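Alpha-aminoadipate/glutamate carrier protein LysW (PDB 3VPB) carries covalently bound glutamate and alpha-aminoadipate through the successive steps of arginine and lysine biosynthesis. Local coordinates at residues K5-N10 / A31-Y36. Residues are numbered along the deposited sequence; the frame is centred on the assembly and turned at random.
With ZN (zinc ion), chain B.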
loop_
_atom_site.group_PDB
_atom_site.type_symbol
_atom_site.label_atom_id
_atom_site.label_comp_id
_atom_site.label_asym_id
_atom_site.label_seq_id
_atom_site.Cartn_x
_atom_site.Cartn_y
_atom_site.Cartn_z
ATOM N N LYS E 5 -15.951 -14.424 25.049
ATOM C CA LYS E 5 -16.755 -14.261 23.836
ATOM C C LYS E 5 -15.904 -13.767 22.669
ATOM O O LYS E 5 -15.087 -12.852 22.818
ATOM C CB LYS E 5 -17.943 -13.329 24.067
ATOM C CG LYS E 5 -19.099 -13.966 24.845
ATOM C CD LYS E 5 -19.768 -15.072 24.049
ATOM C CE LYS E 5 -21.253 -15.155 24.364
ATOM N NZ LYS E 5 -21.969 -13.943 23.839
ATOM N N CYS E 6 -16.099 -14.398 21.513
ATOM C CA CYS E 6 -15.461 -13.972 20.268
ATOM C C CYS E 6 -15.994 -12.605 19.809
ATOM O O CYS E 6 -17.200 -12.440 19.633
ATOM C CB CYS E 6 -15.688 -15.034 19.196
ATOM S SG CYS E 6 -14.917 -14.673 17.618
ATOM N N PRO E 7 -15.100 -11.622 19.610
ATOM C CA PRO E 7 -15.501 -10.272 19.212
ATOM C C PRO E 7 -16.000 -10.222 17.763
ATOM O O PRO E 7 -16.434 -9.165 17.287
ATOM C CB PRO E 7 -14.202 -9.478 19.349
ATOM C CG PRO E 7 -13.135 -10.463 19.074
ATOM C CD PRO E 7 -13.634 -11.772 19.632
ATOM N N VAL E 8 -15.942 -11.365 17.084
ATOM C CA VAL E 8 -16.283 -11.464 15.668
ATOM C C VAL E 8 -17.620 -12.165 15.480
ATOM O O VAL E 8 -18.501 -11.632 14.800
ATOM C CB VAL E 8 -15.167 -12.180 14.872
ATOM C CG1 VAL E 8 -15.612 -12.482 13.430
ATOM C CG2 VAL E 8 -13.900 -11.346 14.884
ATOM N N CYS E 9 -17.773 -13.346 16.087
ATOM C CA CYS E 9 -18.970 -14.172 15.906
ATOM C C CYS E 9 -19.845 -14.351 17.151
ATOM O O CYS E 9 -20.950 -14.904 17.061
ATOM C CB CYS E 9 -18.589 -15.550 15.361
ATOM S SG CYS E 9 -17.845 -16.686 16.558
ATOM N N ASN E 10 -19.338 -13.912 18.306
ATOM C CA ASN E 10 -20.048 -14.056 19.588
ATOM C C ASN E 10 -20.203 -15.501 20.059
ATOM O O ASN E 10 -20.938 -15.794 21.008
ATOM C CB ASN E 10 -21.398 -13.326 19.555
ATOM C CG ASN E 10 -21.238 -11.831 19.425
ATOM O OD1 ASN E 10 -22.151 -11.127 18.993
ATOM N ND2 ASN E 10 -20.059 -11.329 19.800
ATOM N N ALA E 31 -11.775 -16.220 12.419
ATOM C CA ALA E 31 -11.068 -15.073 12.985
ATOM C C ALA E 31 -9.819 -15.514 13.738
ATOM O O ALA E 31 -9.789 -16.576 14.377
ATOM C CB ALA E 31 -11.980 -14.261 13.898
ATOM N N GLN E 32 -8.782 -14.694 13.619
ATOM C CA GLN E 32 -7.595 -14.798 14.447
ATOM C C GLN E 32 -7.751 -13.739 15.521
ATOM O O GLN E 32 -8.106 -12.597 15.211
ATOM C CB GLN E 32 -6.347 -14.532 13.617
ATOM C CG GLN E 32 -5.778 -15.776 12.918
ATOM C CD GLN E 32 -4.696 -16.451 13.737
ATOM O OE1 GLN E 32 -3.505 -16.377 13.408
ATOM N NE2 GLN E 32 -5.097 -17.095 14.830
ATOM N N LEU E 33 -7.510 -14.128 16.774
ATOM C CA LEU E 33 -7.824 -13.292 17.929
ATOM C C LEU E 33 -6.597 -13.149 18.813
ATOM O O LEU E 33 -5.738 -14.028 18.829
ATOM C CB LEU E 33 -8.990 -13.900 18.740
ATOM C CG LEU E 33 -10.284 -14.199 17.955
ATOM C CD1 LEU E 33 -11.300 -15.033 18.779
ATOM C CD2 LEU E 33 -10.921 -12.923 17.443
ATOM N N GLU E 34 -6.514 -12.037 19.535
ATOM C CA GLU E 34 -5.444 -11.813 20.493
ATOM C C GLU E 34 -6.048 -11.706 21.881
ATOM O O GLU E 34 -7.055 -11.025 22.065
ATOM C CB GLU E 34 -4.732 -10.512 20.159
ATOM C CG GLU E 34 -3.374 -10.345 20.812
ATOM C CD GLU E 34 -2.451 -9.486 19.955
ATOM O OE1 GLU E 34 -1.217 -9.590 20.126
ATOM O OE2 GLU E 34 -2.966 -8.706 19.106
ATOM N N VAL E 35 -5.445 -12.357 22.869
ATOM C CA VAL E 35 -5.919 -12.114 24.235
ATOM C C VAL E 35 -5.303 -10.828 24.804
ATOM O O VAL E 35 -4.153 -10.482 24.494
ATOM C CB VAL E 35 -5.893 -13.389 25.196
ATOM C CG1 VAL E 35 -5.346 -14.648 24.529
ATOM C CG2 VAL E 35 -5.295 -13.108 26.587
ATOM N N TYR E 36 -6.101 -10.086 25.571
ATOM C CA TYR E 36 -5.616 -8.873 26.222
ATOM C C TYR E 36 -6.272 -8.732 27.591
ATOM O O TYR E 36 -7.241 -9.426 27.899
ATOM C CB TYR E 36 -5.849 -7.626 25.343
ATOM C CG TYR E 36 -7.286 -7.169 25.225
ATOM C CD1 TYR E 36 -7.754 -6.070 25.961
ATOM C CD2 TYR E 36 -8.175 -7.813 24.366
ATOM C CE1 TYR E 36 -9.079 -5.636 25.848
ATOM C CE2 TYR E 36 -9.498 -7.379 24.237
ATOM C CZ TYR E 36 -9.938 -6.290 24.985
ATOM O OH TYR E 36 -11.239 -5.871 24.883
HETATM ZN ZN ZN B . -15.538 -16.435 16.411
#
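Cys6 SG, gripped by the zinc ion and two backbone N-H groups, also meets Leu33 CD1 across the contact at 3.8 Å. Cys6 SG lies 2.2 Å from the zinc ion. Val8 N and Cys9 N each donate a long hydrogen bond to it, Cys9 N at 3.5 Å from Cys6 SG. The N-H...S angle is 165° for Cys9 and 152° for Val8. Cys6 holds SG anti to its backbone N (chi1 -178°), where the sulfur can face the metal and both amides. Cys9 SG supplies a second zinc ligand, and His27 and Cys29 complete the site. The turn is closed behind the sulfur at Cys6 O, which accepts from Asn10 N and from Asn10 ND2, the latter at 3.1 Å.

No hydrogen bond joins 5-10 to 31-36; the contact is apolar. Leu33 forks over the turn. CD1 goes to the sulfur, while CD2 lies against the CG-CD edge of Pro7, 3.7 Å from Pro7 CD. One residue past Pro7, Val8 CG2 packs on the methyl of Ala31, with Ala31 CB 3.6 Å away. With an alanine here both branches of Leu33 go, which would probably open a gap beside Cys6 SG and the Pro7 ring and weaken the packing of the turn on strand 32-38.

Leu33 also touches His27 and Val25, so it links both halves of the zinc site to the three-stranded sheet. This is the core of a zinc ribbon with a CxxC knuckle. The two N-H bonds to the thiolate are likely to spread its negative charge and steady it as a zinc ligand.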